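Local coordinates for protein BT_4661 (PDB 4AK2) that binds sulfated glycosaminoglycan chains, heparin or heparan sulphate, at the bacterial cell surface, this chain being its C-terminal ligand-binding domain, at residues N186-M191 with N234-K239; Y167-P172 with Y242-M247; S119-Q124 with Y253-K258. All blocks are in the same frame, centred on the assembly; numbering follows the deposited sequence.

Contact 1. Residues N186-M191 with N234-K239; sequences NFLSEM and NLWRNK. With NA (sodium ion), chain D.
Glu-190 and Asn-238 make the direct side-chain hydrogen bond of this contact: Asn-238 ND2 donates to Glu-190 OE2 at 2.9 Å with an N-H...O angle of 154°. The acceptor lies close to the amide plane of Asn-238, yet the donor stands above the carboxylate plane, 37° out of it. The extended Glu-190 chain, with CG anti to the backbone N (chi1 -177°), brings the carboxylate to the amide, whose OD1 is taken by His-175 and Gly-241.

The apolar part gathers at the Trp-236 indole. Leu-188 CD2 lies 4.1 Å from Trp-236 CZ3, at the ring edge, and Phe-187 CE2 reaches the CE3 corner. Met-191 approaches the same ring obliquely, its CG 4.0 Å from Trp-236 CE3, and bends at chi2 and chi3; its SD is 5.0 Å from the centroid of the six-membered ring, a Met-aromatic contact. The bend also sets Met-191 SD 3.4 Å from Leu-235 O. At the pyrrole edge of the indole, NE1 is hydrogen-bonded to Leu-219 O.

Sodium is bound by Leu-235 O at 2.7 Å, by a water and by Ser-194 OG. At the helix start, Asn-186 OD1 accepts from Ser-189 N and Ser-189 OG from Asn-186 N, a capping box. The arrangement is that of the capped start of helix 187-195 packed on the loop and short strand 237-238, with Trp-236 centring an inverse gamma turn beside a sodium site.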
ATOM      1  N   ASN A 186     -16.485  -7.150   6.741  1.00 16.56           N
ATOM      2  CA  ASN A 186     -15.470  -7.349   5.709  1.00 16.05           C
ATOM      3  C   ASN A 186     -14.156  -7.748   6.355  1.00 15.04           C
ATOM      4  O   ASN A 186     -14.117  -8.013   7.575  1.00 16.01           O
ATOM      5  CB  ASN A 186     -15.337  -6.117   4.783  1.00 15.28           C
ATOM      6  CG  ASN A 186     -15.004  -4.835   5.513  1.00 15.62           C
ATOM      7  OD1 ASN A 186     -14.540  -4.842   6.665  1.00 16.18           O
ATOM      8  ND2 ASN A 186     -15.285  -3.691   4.853  1.00 16.51           N
ATOM      9  N   PHE A 187     -13.076  -7.828   5.567  1.00 13.67           N
ATOM     10  CA  PHE A 187     -11.846  -8.368   6.131  1.00 12.95           C
ATOM     11  C   PHE A 187     -11.376  -7.480   7.281  1.00 12.57           C
ATOM     12  O   PHE A 187     -10.917  -8.000   8.326  1.00 13.91           O
ATOM     13  CB  PHE A 187     -10.780  -8.562   5.074  1.00 13.74           C
ATOM     14  CG  PHE A 187      -9.586  -9.297   5.590  1.00 12.73           C
ATOM     15  CD1 PHE A 187      -9.709 -10.614   6.046  1.00 14.93           C
ATOM     16  CD2 PHE A 187      -8.334  -8.690   5.637  1.00 12.65           C
ATOM     17  CE1 PHE A 187      -8.613 -11.328   6.530  1.00 14.76           C
ATOM     18  CE2 PHE A 187      -7.234  -9.409   6.105  1.00 13.42           C
ATOM     19  CZ  PHE A 187      -7.366 -10.719   6.558  1.00 14.89           C
ATOM     20  N   LEU A 188     -11.485  -6.153   7.113  1.00 13.20           N
ATOM     21  CA  LEU A 188     -11.019  -5.272   8.183  1.00 14.14           C
ATOM     22  C   LEU A 188     -11.866  -5.358   9.436  1.00 13.33           C
ATOM     23  O   LEU A 188     -11.332  -5.286  10.534  1.00 14.41           O
ATOM     24  CB  LEU A 188     -10.888  -3.828   7.740  1.00 14.18           C
ATOM     25  CG  LEU A 188      -9.708  -3.603   6.789  1.00 13.37           C
ATOM     26  CD1 LEU A 188      -9.684  -2.135   6.400  1.00 15.47           C
ATOM     27  CD2 LEU A 188      -8.340  -3.970   7.388  1.00 16.42           C
ATOM     28  N   SER A 189     -13.191  -5.490   9.324  1.00 13.87           N
ATOM     29  CA  SER A 189     -13.963  -5.644  10.550  1.00 15.67           C
ATOM     30  C   SER A 189     -13.617  -6.936  11.266  1.00 15.69           C
ATOM     31  O   SER A 189     -13.579  -6.990  12.485  1.00 16.68           O
ATOM     32  CB  SER A 189     -15.483  -5.492  10.327  1.00 16.07           C
ATOM     33  OG  SER A 189     -15.987  -6.561   9.535  1.00 18.26           O
ATOM     34  N   GLU A 190     -13.342  -7.981  10.497  1.00 15.40           N
ATOM     35  CA  GLU A 190     -12.953  -9.250  11.084  1.00 14.74           C
ATOM     36  C   GLU A 190     -11.574  -9.089  11.809  1.00 14.32           C
ATOM     37  O   GLU A 190     -11.398  -9.525  12.967  1.00 15.84           O
ATOM     38  CB  GLU A 190     -12.880 -10.337  10.022  1.00 18.37           C
ATOM     39  CG  GLU A 190     -12.536 -11.659  10.653  1.00 19.68           C
ATOM     40  CD  GLU A 190     -12.549 -12.822   9.685  1.00 23.33           C
ATOM     41  OE1 GLU A 190     -13.149 -12.697   8.592  1.00 25.53           O
ATOM     42  OE2 GLU A 190     -11.969 -13.870  10.035  1.00 26.68           O
ATOM     43  N   MET A 191     -10.600  -8.451  11.150  1.00 14.17           N
ATOM     44  CA  MET A 191      -9.315  -8.168  11.785  1.00 14.86           C
ATOM     45  C   MET A 191      -9.494  -7.324  13.044  1.00 14.72           C
ATOM     46  O   MET A 191      -8.911  -7.613  14.098  1.00 15.00           O
ATOM     47  CB  MET A 191      -8.370  -7.488  10.806  1.00 15.50           C
ATOM     48  CG  MET A 191      -7.867  -8.409   9.696  1.00 14.71           C
ATOM     49  SD  MET A 191      -7.030  -9.906  10.252  1.00 16.31           S
ATOM     50  CE  MET A 191      -8.345 -11.145  10.176  1.00 20.36           C
ATOM     51  N   ASN A 234       1.428 -13.501  12.639  1.00 13.07           N
ATOM     52  CA  ASN A 234       0.377 -14.450  12.957  1.00 13.71           C
ATOM     53  C   ASN A 234      -0.999 -13.825  13.255  1.00 13.39           C
ATOM     54  O   ASN A 234      -1.851 -14.510  13.825  1.00 18.11           O
ATOM     55  CB  ASN A 234       0.791 -15.391  14.125  1.00 15.68           C
ATOM     56  CG  ASN A 234      -0.082 -16.638  14.219  1.00 14.80           C
ATOM     57  OD1 ASN A 234      -0.354 -17.274  13.205  1.00 16.62           O
ATOM     58  ND2 ASN A 234      -0.515 -17.016  15.435  1.00 17.92           N
ATOM     59  N   LEU A 235      -1.232 -12.573  12.834  1.00 13.35           N
ATOM     60  CA  LEU A 235      -2.522 -11.897  13.104  1.00 13.48           C
ATOM     61  C   LEU A 235      -3.331 -11.643  11.827  1.00 11.83           C
ATOM     62  O   LEU A 235      -4.562 -11.688  11.841  1.00 13.95           O
ATOM     63  CB  LEU A 235      -2.269 -10.570  13.850  1.00 13.12           C
ATOM     64  CG  LEU A 235      -1.552 -10.747  15.198  1.00 13.90           C
ATOM     65  CD1 LEU A 235      -1.427  -9.392  15.878  1.00 14.83           C
ATOM     66  CD2 LEU A 235      -2.308 -11.732  16.089  1.00 18.93           C
ATOM     67  N   TRP A 236      -2.645 -11.358  10.712  1.00 12.50           N
ATOM     68  CA  TRP A 236      -3.325 -11.013   9.466  1.00 12.39           C
ATOM     69  C   TRP A 236      -3.597 -12.289   8.716  1.00 11.97           C
ATOM     70  O   TRP A 236      -2.944 -12.617   7.714  1.00 11.94           O
ATOM     71  CB  TRP A 236      -2.490 -10.038   8.670  1.00 12.03           C
ATOM     72  CG  TRP A 236      -2.372  -8.692   9.303  1.00 11.42           C
ATOM     73  CD1 TRP A 236      -1.452  -8.247  10.279  1.00 12.68           C
ATOM     74  CD2 TRP A 236      -3.246  -7.554   9.025  1.00 11.92           C
ATOM     75  NE1 TRP A 236      -1.704  -6.926  10.603  1.00 12.46           N
ATOM     76  CE2 TRP A 236      -2.764  -6.450   9.841  1.00 11.68           C
ATOM     77  CE3 TRP A 236      -4.324  -7.339   8.149  1.00 12.15           C
ATOM     78  CZ2 TRP A 236      -3.363  -5.200   9.813  1.00 12.59           C
ATOM     79  CZ3 TRP A 236      -4.929  -6.076   8.117  1.00 13.91           C
ATOM     80  CH2 TRP A 236      -4.475  -5.033   8.952  1.00 13.74           C
ATOM     81  N   ARG A 237      -4.587 -13.019   9.214  1.00 13.21           N
ATOM     82  CA  ARG A 237      -4.939 -14.349   8.727  1.00 12.93           C
ATOM     83  C   ARG A 237      -6.279 -14.721   9.358  1.00 14.47           C
ATOM     84  O   ARG A 237      -6.678 -14.189  10.409  1.00 16.51           O
ATOM     85  CB  ARG A 237      -3.865 -15.372   9.130  1.00 14.72           C
ATOM     86  CG  ARG A 237      -3.895 -15.757  10.610  1.00 16.04           C
ATOM     87  CD  ARG A 237      -2.749 -16.717  11.006  1.00 14.28           C
ATOM     88  NE  ARG A 237      -2.931 -18.068  10.443  1.00 14.74           N
ATOM     89  CZ  ARG A 237      -2.661 -19.233  11.044  1.00 14.20           C
ATOM     90  NH1 ARG A 237      -2.074 -19.285  12.223  1.00 15.89           N
ATOM     91  NH2 ARG A 237      -2.968 -20.377  10.437  1.00 17.16           N
ATOM     92  N   ASN A 238      -6.930 -15.680   8.741  1.00 17.59           N
ATOM     93  CA  ASN A 238      -8.073 -16.336   9.339  1.00 16.77           C
ATOM     94  C   ASN A 238      -8.109 -17.769   8.802  1.00 15.99           C
ATOM     95  O   ASN A 238      -7.137 -18.211   8.143  1.00 17.90           O
ATOM     96  CB  ASN A 238      -9.383 -15.551   9.139  1.00 16.79           C
ATOM     97  CG  ASN A 238      -9.868 -15.511   7.683  1.00 17.82           C
ATOM     98  OD1 ASN A 238      -9.359 -16.189   6.802  1.00 17.35           O
ATOM     99  ND2 ASN A 238     -10.864 -14.680   7.442  1.00 21.14           N
ATOM    100  N   LYS A 239      -9.138 -18.533   9.173  1.00 19.84           N
ATOM    101  CA  LYS A 239      -9.180 -19.951   8.830  1.00 21.29           C
ATOM    102  C   LYS A 239      -9.144 -20.144   7.326  1.00 20.22           C
ATOM    103  O   LYS A 239      -8.461 -21.070   6.801  1.00 24.49           O
ATOM    104  CB  LYS A 239     -10.383 -20.649   9.476  1.00 26.62           C
TER
HETATM  105 NA    NA D1716      -6.112 -11.724  14.071  1.00 35.70          NA
HETATM  106  O   HOH W   1      -6.058 -13.688  15.337  1.00 39.90           O

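Contact 2. Residues Y167-P172 with Y242-M247; sequences YNIAGP and YANGAM
Asn-244 O accepts the backbone N-H of Ile-169, with Ile-169 N 2.9 Å from Asn-244 O in a nearly straight bond, N-H...O angle 167°, while the amides of Ala-170 and Gly-171 turn toward the same oxygen in weak bonds. Next to it, Tyr-167 and Ala-246 form an antiparallel hydrogen-bonded pair: Tyr-167 N to Ala-246 O is 2.8 Å and Ala-246 N to Tyr-167 O is 2.9 Å.

The two asparagine side chains fasten the turn beyond the strand. Asn-244, its CG anti to the backbone N (chi1 -173°), brings OD1 to Ala-170 N in a further weak bond. Asn-168 reaches along its own segment: ND2 donates to Gly-171 O at 3.1 Å from above that carbonyl's plane, and OD1 weakly accepts from Gly-171 N. Asn-168 OD1 also faces Asn-244 O, two acceptors without a proton between them; a water bridges this region, donating to Asn-168 OD1 and accepting from Asn-244 N.

Outward, the chains close up at Gly-245, whose CA lies 4.2 Å from Asn-168 CA; a side chain at the glycine would collide with Tyr-167 O. Over this glycine lies Ile-169 CD1, which ends 4.0 Å from Ala-246 CB. Met-91 of strand 89-98 touches Tyr-167, Ile-169 and Ala-246, and the Tyr-167 hydroxyl bonds to His-63. The whole is an antiparallel beta pairing of strands 163-168 and 241-254 in the mixed sheet, where strand 163-168 ends in a turn bound to Asn-244.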
ATOM      1  N   TYR A 167      -7.738  -4.236   0.292  1.00 12.13           N
ATOM      2  CA  TYR A 167      -8.062  -4.751  -1.042  1.00 12.15           C
ATOM      3  C   TYR A 167      -7.453  -6.132  -1.167  1.00 11.66           C
ATOM      4  O   TYR A 167      -6.220  -6.275  -1.174  1.00 12.33           O
ATOM      5  CB  TYR A 167      -7.517  -3.825  -2.140  1.00 13.70           C
ATOM      6  CG  TYR A 167      -8.132  -2.466  -1.984  1.00 13.57           C
ATOM      7  CD1 TYR A 167      -9.453  -2.248  -2.439  1.00 13.58           C
ATOM      8  CD2 TYR A 167      -7.486  -1.434  -1.332  1.00 13.76           C
ATOM      9  CE1 TYR A 167     -10.104  -1.048  -2.213  1.00 13.84           C
ATOM     10  CE2 TYR A 167      -8.131  -0.179  -1.142  1.00 12.69           C
ATOM     11  CZ  TYR A 167      -9.449  -0.002  -1.599  1.00 12.69           C
ATOM     12  OH  TYR A 167     -10.106   1.200  -1.401  1.00 14.62           O
ATOM     13  N   ASN A 168      -8.296  -7.154  -1.240  1.00 11.90           N
ATOM     14  CA  ASN A 168      -7.809  -8.506  -1.488  1.00 12.41           C
ATOM     15  C   ASN A 168      -7.149  -8.539  -2.847  1.00 13.07           C
ATOM     16  O   ASN A 168      -7.638  -7.932  -3.821  1.00 15.36           O
ATOM     17  CB  ASN A 168      -8.996  -9.483  -1.498  1.00 14.13           C
ATOM     18  CG  ASN A 168      -8.535 -10.916  -1.677  1.00 14.62           C
ATOM     19  OD1 ASN A 168      -7.577 -11.344  -1.063  1.00 14.41           O
ATOM     20  ND2 ASN A 168      -9.183 -11.644  -2.561  1.00 22.05           N
ATOM     21  N   ILE A 169      -5.992  -9.187  -2.920  1.00 12.60           N
ATOM     22  CA  ILE A 169      -5.260  -9.313  -4.189  1.00 13.83           C
ATOM     23  C   ILE A 169      -5.369 -10.732  -4.690  1.00 13.68           C
ATOM     24  O   ILE A 169      -6.047 -10.980  -5.700  1.00 17.42           O
ATOM     25  CB  ILE A 169      -3.789  -8.816  -4.076  1.00 12.41           C
ATOM     26  CG1 ILE A 169      -3.799  -7.274  -3.870  1.00 14.03           C
ATOM     27  CG2 ILE A 169      -2.956  -9.239  -5.259  1.00 15.61           C
ATOM     28  CD1 ILE A 169      -2.469  -6.692  -3.388  1.00 15.50           C
ATOM     29  N   ALA A 170      -4.789 -11.679  -3.954  1.00 14.59           N
ATOM     30  CA  ALA A 170      -4.858 -13.088  -4.366  1.00 15.24           C
ATOM     31  C   ALA A 170      -5.234 -14.032  -3.213  1.00 15.84           C
ATOM     32  O   ALA A 170      -4.952 -15.224  -3.242  1.00 18.91           O
ATOM     33  CB  ALA A 170      -3.583 -13.534  -5.106  1.00 17.93           C
ATOM     34  N   GLY A 171      -5.858 -13.461  -2.178  1.00 15.21           N
ATOM     35  CA  GLY A 171      -6.378 -14.236  -1.061  1.00 15.51           C
ATOM     36  C   GLY A 171      -7.747 -14.785  -1.403  1.00 16.46           C
ATOM     37  O   GLY A 171      -8.241 -14.581  -2.512  1.00 18.43           O
ATOM     38  N   PRO A 172      -8.374 -15.445  -0.429  1.00 17.66           N
ATOM     39  CA  PRO A 172      -9.703 -16.004  -0.674  1.00 19.29           C
ATOM     40  C   PRO A 172     -10.736 -14.892  -0.881  1.00 19.97           C
ATOM     41  O   PRO A 172     -10.623 -13.816  -0.285  1.00 19.00           O
ATOM     42  CB  PRO A 172     -10.004 -16.818   0.592  1.00 23.52           C
ATOM     43  CG  PRO A 172      -9.011 -16.385   1.622  1.00 24.61           C
ATOM     44  CD  PRO A 172      -7.854 -15.736   0.926  1.00 18.04           C
ATOM     45  N   TYR A 242      -4.222 -16.821   5.037  1.00 11.96           N
ATOM     46  CA  TYR A 242      -3.438 -15.611   5.300  1.00 11.88           C
ATOM     47  C   TYR A 242      -3.929 -14.437   4.443  1.00 11.04           C
ATOM     48  O   TYR A 242      -4.373 -14.642   3.295  1.00 12.91           O
ATOM     49  CB  TYR A 242      -1.938 -15.860   5.035  1.00 11.52           C
ATOM     50  CG  TYR A 242      -1.303 -16.589   6.157  1.00 11.76           C
ATOM     51  CD1 TYR A 242      -0.846 -15.897   7.276  1.00 13.60           C
ATOM     52  CD2 TYR A 242      -1.101 -17.978   6.107  1.00 12.11           C
ATOM     53  CE1 TYR A 242      -0.234 -16.564   8.329  1.00 14.36           C
ATOM     54  CE2 TYR A 242      -0.494 -18.651   7.156  1.00 13.18           C
ATOM     55  CZ  TYR A 242      -0.047 -17.942   8.256  1.00 13.48           C
ATOM     56  OH  TYR A 242       0.561 -18.624   9.276  1.00 14.38           O
ATOM     57  N   ALA A 243      -3.780 -13.234   4.972  1.00 11.11           N
ATOM     58  CA  ALA A 243      -3.987 -12.039   4.158  1.00 10.29           C
ATOM     59  C   ALA A 243      -3.106 -12.110   2.913  1.00 10.83           C
ATOM     60  O   ALA A 243      -1.904 -12.463   3.010  1.00 11.96           O
ATOM     61  CB  ALA A 243      -3.687 -10.753   4.910  1.00 11.98           C
ATOM     62  N   ASN A 244      -3.675 -11.772   1.759  1.00 11.01           N
ATOM     63  CA  ASN A 244      -2.957 -11.645   0.514  1.00 11.03           C
ATOM     64  C   ASN A 244      -3.622 -10.473  -0.176  1.00 10.08           C
ATOM     65  O   ASN A 244      -4.676 -10.612  -0.822  1.00 11.58           O
ATOM     66  CB  ASN A 244      -2.991 -12.928  -0.322  1.00 11.64           C
ATOM     67  CG  ASN A 244      -2.120 -12.832  -1.524  1.00 12.01           C
ATOM     68  OD1 ASN A 244      -2.360 -12.019  -2.411  1.00 13.16           O
ATOM     69  ND2 ASN A 244      -1.072 -13.644  -1.540  1.00 15.82           N
ATOM     70  N   GLY A 245      -3.110  -9.288   0.067  1.00 10.20           N
ATOM     71  CA  GLY A 245      -3.831  -8.063  -0.241  1.00 10.87           C
ATOM     72  C   GLY A 245      -3.152  -6.848   0.325  1.00  9.83           C
ATOM     73  O   GLY A 245      -2.041  -6.955   0.879  1.00 10.71           O
ATOM     74  N   ALA A 246      -3.760  -5.682   0.187  1.00 10.57           N
ATOM     75  CA  ALA A 246      -3.105  -4.422   0.495  1.00 10.45           C
ATOM     76  C   ALA A 246      -3.965  -3.554   1.401  1.00 10.18           C
ATOM     77  O   ALA A 246      -5.175  -3.380   1.131  1.00 12.25           O
ATOM     78  CB  ALA A 246      -2.767  -3.662  -0.778  1.00 12.44           C
ATOM     79  N   MET A 247      -3.391  -2.968   2.433  1.00 10.52           N
ATOM     80  CA  MET A 247      -4.071  -2.093   3.404  1.00  9.98           C
ATOM     81  C   MET A 247      -3.505  -0.712   3.392  1.00 11.33           C
ATOM     82  O   MET A 247      -2.255  -0.508   3.422  1.00 11.19           O
ATOM     83  CB  MET A 247      -4.019  -2.715   4.807  1.00 11.58           C
ATOM     84  CG  MET A 247      -4.800  -1.928   5.888  1.00 11.89           C
ATOM     85  SD  MET A 247      -3.952  -0.491   6.589  1.00 13.82           S
ATOM     86  CE  MET A 247      -2.791  -1.308   7.676  1.00 17.52           C
TER
HETATM   87  O   HOH W   2      -6.525 -11.312   1.533  1.00 12.83           O

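Contact 3. Residues S119-Q124 with Y253-K258; sequences SDSNVQ and YDVTGK
Tyr-253 and Val-123 approach from opposite directions, the valine lying over one face of the phenol ring. Val-123 CG1, anti to the backbone N, sits 4.1 Å from the ring centroid and 23° off its normal, a CH-pi contact displaced toward the rim. The second methyl, CG2, drops to 3.5 Å from Tyr-253 CE1 and also meets Val-255 CG1.

The phenol oxygen points into the loop, bonded near the ring plane. Tyr-253 OH donates to Asp-120 O at 2.7 Å, on a lone pair in the carbonyl plane, with a C=O...O angle of 118°. Ser-119 OG lies 2.7 Å from Tyr-253 OH, and which proton serves that bond is not settled. The ring is aimed there by a chi1 of 61°, which sets CG between the backbone N and the carbonyl carbon. The contact ties the end of strand 241-254, in the mixed sheet, to the loop between strands 105-115 and 131-134. A phenylalanine here in place of Tyr-253 would probably leave Asp-120 O without its phenol donor and Ser-119 OG without its hydroxyl partner.

Alongside, Val-255 presents both methyls to Ser-121: CG1 is 3.8 Å from Ser-121 CB and CG2 the same distance from Ser-121 OG. Past the strand end, Asp-254 OD1 accepts from Thr-256 N, an Asx turn, and also from Thr-256 OG1 and Lys-258 N. Phe-156 lies against the Tyr-253 ring from elsewhere in the fold.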
ATOM      1  N   SER A 119       3.100  19.054   3.967  1.00 18.77           N
ATOM      2  CA  SER A 119       1.887  19.221   4.788  1.00 18.16           C
ATOM      3  C   SER A 119       2.140  20.217   5.937  1.00 16.51           C
ATOM      4  O   SER A 119       3.105  20.972   5.871  1.00 20.75           O
ATOM      5  CB  SER A 119       1.366  17.839   5.235  1.00 20.13           C
ATOM      6  OG  SER A 119       2.388  17.054   5.796  1.00 18.62           O
ATOM      7  N   ASP A 120       1.308  20.242   6.980  1.00 17.57           N
ATOM      8  CA  ASP A 120       1.510  21.231   8.053  1.00 18.22           C
ATOM      9  C   ASP A 120       2.907  21.119   8.665  1.00 18.32           C
ATOM     10  O   ASP A 120       3.489  20.019   8.768  1.00 18.29           O
ATOM     11  CB  ASP A 120       0.501  21.035   9.202  1.00 19.25           C
ATOM     12  CG  ASP A 120      -0.883  21.565   8.899  1.00 20.87           C
ATOM     13  OD1 ASP A 120      -1.125  22.179   7.829  1.00 21.44           O
ATOM     14  OD2 ASP A 120      -1.773  21.338   9.755  1.00 21.53           O
ATOM     15  N   SER A 121       3.389  22.258   9.162  1.00 20.11           N
ATOM     16  CA  SER A 121       4.618  22.300   9.959  1.00 20.00           C
ATOM     17  C   SER A 121       5.846  21.851   9.167  1.00 21.19           C
ATOM     18  O   SER A 121       6.789  21.314   9.740  1.00 21.52           O
ATOM     19  CB  SER A 121       4.470  21.466  11.247  1.00 19.81           C
ATOM     20  OG  SER A 121       3.364  21.931  11.980  1.00 20.99           O
ATOM     21  N   ASN A 122       5.812  22.073   7.857  1.00 21.69           N
ATOM     22  CA  ASN A 122       6.949  21.789   6.958  1.00 21.23           C
ATOM     23  C   ASN A 122       7.311  20.307   6.824  1.00 18.01           C
ATOM     24  O   ASN A 122       8.382  19.970   6.331  1.00 21.90           O
ATOM     25  CB  ASN A 122       8.170  22.682   7.194  1.00 26.05           C
ATOM     26  CG  ASN A 122       8.299  23.728   6.108  1.00 38.66           C
ATOM     27  OD1 ASN A 122       8.148  23.423   4.899  1.00 43.33           O
ATOM     28  ND2 ASN A 122       8.516  24.961   6.511  1.00 49.08           N
ATOM     29  N   VAL A 123       6.370  19.431   7.202  1.00 17.62           N
ATOM     30  CA  VAL A 123       6.570  17.987   7.119  1.00 17.51           C
ATOM     31  C   VAL A 123       6.416  17.556   5.672  1.00 17.42           C
ATOM     32  O   VAL A 123       5.511  17.977   4.964  1.00 17.93           O
ATOM     33  CB  VAL A 123       5.561  17.232   8.019  1.00 17.01           C
ATOM     34  CG1 VAL A 123       5.529  15.717   7.768  1.00 18.28           C
ATOM     35  CG2 VAL A 123       5.825  17.560   9.472  1.00 19.40           C
ATOM     36  N   GLN A 124       7.350  16.729   5.222  1.00 18.08           N
ATOM     37  CA  GLN A 124       7.259  16.125   3.905  1.00 16.61           C
ATOM     38  C   GLN A 124       7.477  14.623   4.138  1.00 16.19           C
ATOM     39  O   GLN A 124       8.593  14.099   4.060  1.00 18.15           O
ATOM     40  CB  GLN A 124       8.323  16.712   2.987  1.00 19.66           C
ATOM     41  CG  GLN A 124       8.201  16.251   1.543  1.00 19.06           C
ATOM     42  CD  GLN A 124       9.217  16.914   0.657  1.00 26.11           C
ATOM     43  OE1 GLN A 124       9.472  18.121   0.759  1.00 26.60           O
ATOM     44  NE2 GLN A 124       9.825  16.125  -0.223  1.00 35.11           N
ATOM     45  N   TYR A 253       0.109  13.114  12.520  1.00 13.95           N
ATOM     46  CA  TYR A 253       1.386  13.412  13.193  1.00 14.41           C
ATOM     47  C   TYR A 253       1.235  14.645  14.051  1.00 14.81           C
ATOM     48  O   TYR A 253       0.286  15.425  13.902  1.00 16.26           O
ATOM     49  CB  TYR A 253       2.547  13.578  12.202  1.00 14.36           C
ATOM     50  CG  TYR A 253       2.372  14.705  11.206  1.00 13.79           C
ATOM     51  CD1 TYR A 253       2.704  16.024  11.554  1.00 15.69           C
ATOM     52  CD2 TYR A 253       1.981  14.442   9.892  1.00 14.97           C
ATOM     53  CE1 TYR A 253       2.574  17.060  10.643  1.00 15.43           C
ATOM     54  CE2 TYR A 253       1.834  15.475   8.972  1.00 14.92           C
ATOM     55  CZ  TYR A 253       2.173  16.766   9.341  1.00 14.82           C
ATOM     56  OH  TYR A 253       2.054  17.773   8.422  1.00 17.29           O
ATOM     57  N   ASP A 254       2.184  14.776  14.977  1.00 15.45           N
ATOM     58  CA  ASP A 254       2.317  15.893  15.877  1.00 16.16           C
ATOM     59  C   ASP A 254       3.796  16.261  15.931  1.00 14.66           C
ATOM     60  O   ASP A 254       4.639  15.363  16.000  1.00 17.17           O
ATOM     61  CB  ASP A 254       1.762  15.477  17.253  1.00 17.55           C
ATOM     62  CG  ASP A 254       1.746  16.602  18.281  1.00 18.91           C
ATOM     63  OD1 ASP A 254       2.788  16.901  18.887  1.00 20.19           O
ATOM     64  OD2 ASP A 254       0.682  17.177  18.528  1.00 21.61           O
ATOM     65  N   VAL A 255       4.101  17.573  15.913  1.00 16.13           N
ATOM     66  CA  VAL A 255       5.510  18.024  15.921  1.00 16.27           C
ATOM     67  C   VAL A 255       5.939  18.585  17.292  1.00 16.79           C
ATOM     68  O   VAL A 255       7.030  19.177  17.424  1.00 20.43           O
ATOM     69  CB  VAL A 255       5.805  19.082  14.813  1.00 17.85           C
ATOM     70  CG1 VAL A 255       5.618  18.498  13.410  1.00 19.13           C
ATOM     71  CG2 VAL A 255       4.991  20.367  15.029  1.00 19.21           C
ATOM     72  N   THR A 256       5.112  18.330  18.304  1.00 19.63           N
ATOM     73  CA  THR A 256       5.336  18.850  19.646  1.00 20.18           C
ATOM     74  C   THR A 256       5.357  17.741  20.692  1.00 21.15           C
ATOM     75  O   THR A 256       5.155  17.997  21.881  1.00 25.52           O
ATOM     76  CB  THR A 256       4.295  19.908  20.049  1.00 24.53           C
ATOM     77  OG1 THR A 256       2.970  19.372  19.924  1.00 25.82           O
ATOM     78  CG2 THR A 256       4.434  21.175  19.187  1.00 29.98           C
ATOM     79  N   GLY A 257       5.661  16.516  20.276  1.00 17.63           N
ATOM     80  CA  GLY A 257       5.902  15.438  21.252  1.00 20.23           C
ATOM     81  C   GLY A 257       4.668  14.792  21.864  1.00 19.89           C
ATOM     82  O   GLY A 257       4.773  14.085  22.865  1.00 23.47           O
ATOM     83  N   LYS A 258       3.500  14.997  21.238  1.00 17.92           N
ATOM     84  CA  LYS A 258       2.230  14.551  21.794  1.00 19.67           C
ATOM     85  C   LYS A 258       1.577  13.488  20.904  1.00 16.41           C
ATOM     86  O   LYS A 258       1.811  13.463  19.692  1.00 17.64           O
ATOM     87  CB  LYS A 258       1.241  15.751  21.950  1.00 21.95           C
ATOM     88  CG  LYS A 258       1.773  16.872  22.835  1.00 26.15           C
ATOM     89  CD  LYS A 258       2.194  16.317  24.181  1.00 31.77           C
TER

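From the N terminus, residues 119-124 come first and wait until 253-258 for their partner, so contact 3 closes the longest loop. Inside it, contact 2 joins 167-172 to 242-247, and contact 1, between 186-191 and 234-239, is nested inside that in turn; none of the three loops cross. Contacts 1 and 2 touch, their centres 10 Å apart: Phe-187 packs on Ala-243, and Trp-236 pairs with Ala-243 through the backbone where strand 237-238 is followed by its antiparallel neighbour, strand 241-254. Contact 3 uses the far end of that strand, its centre about 32 Å from the centres of contacts 1 and 2, so one long strand links the helix, strand 163-168 and the 119-124 loop.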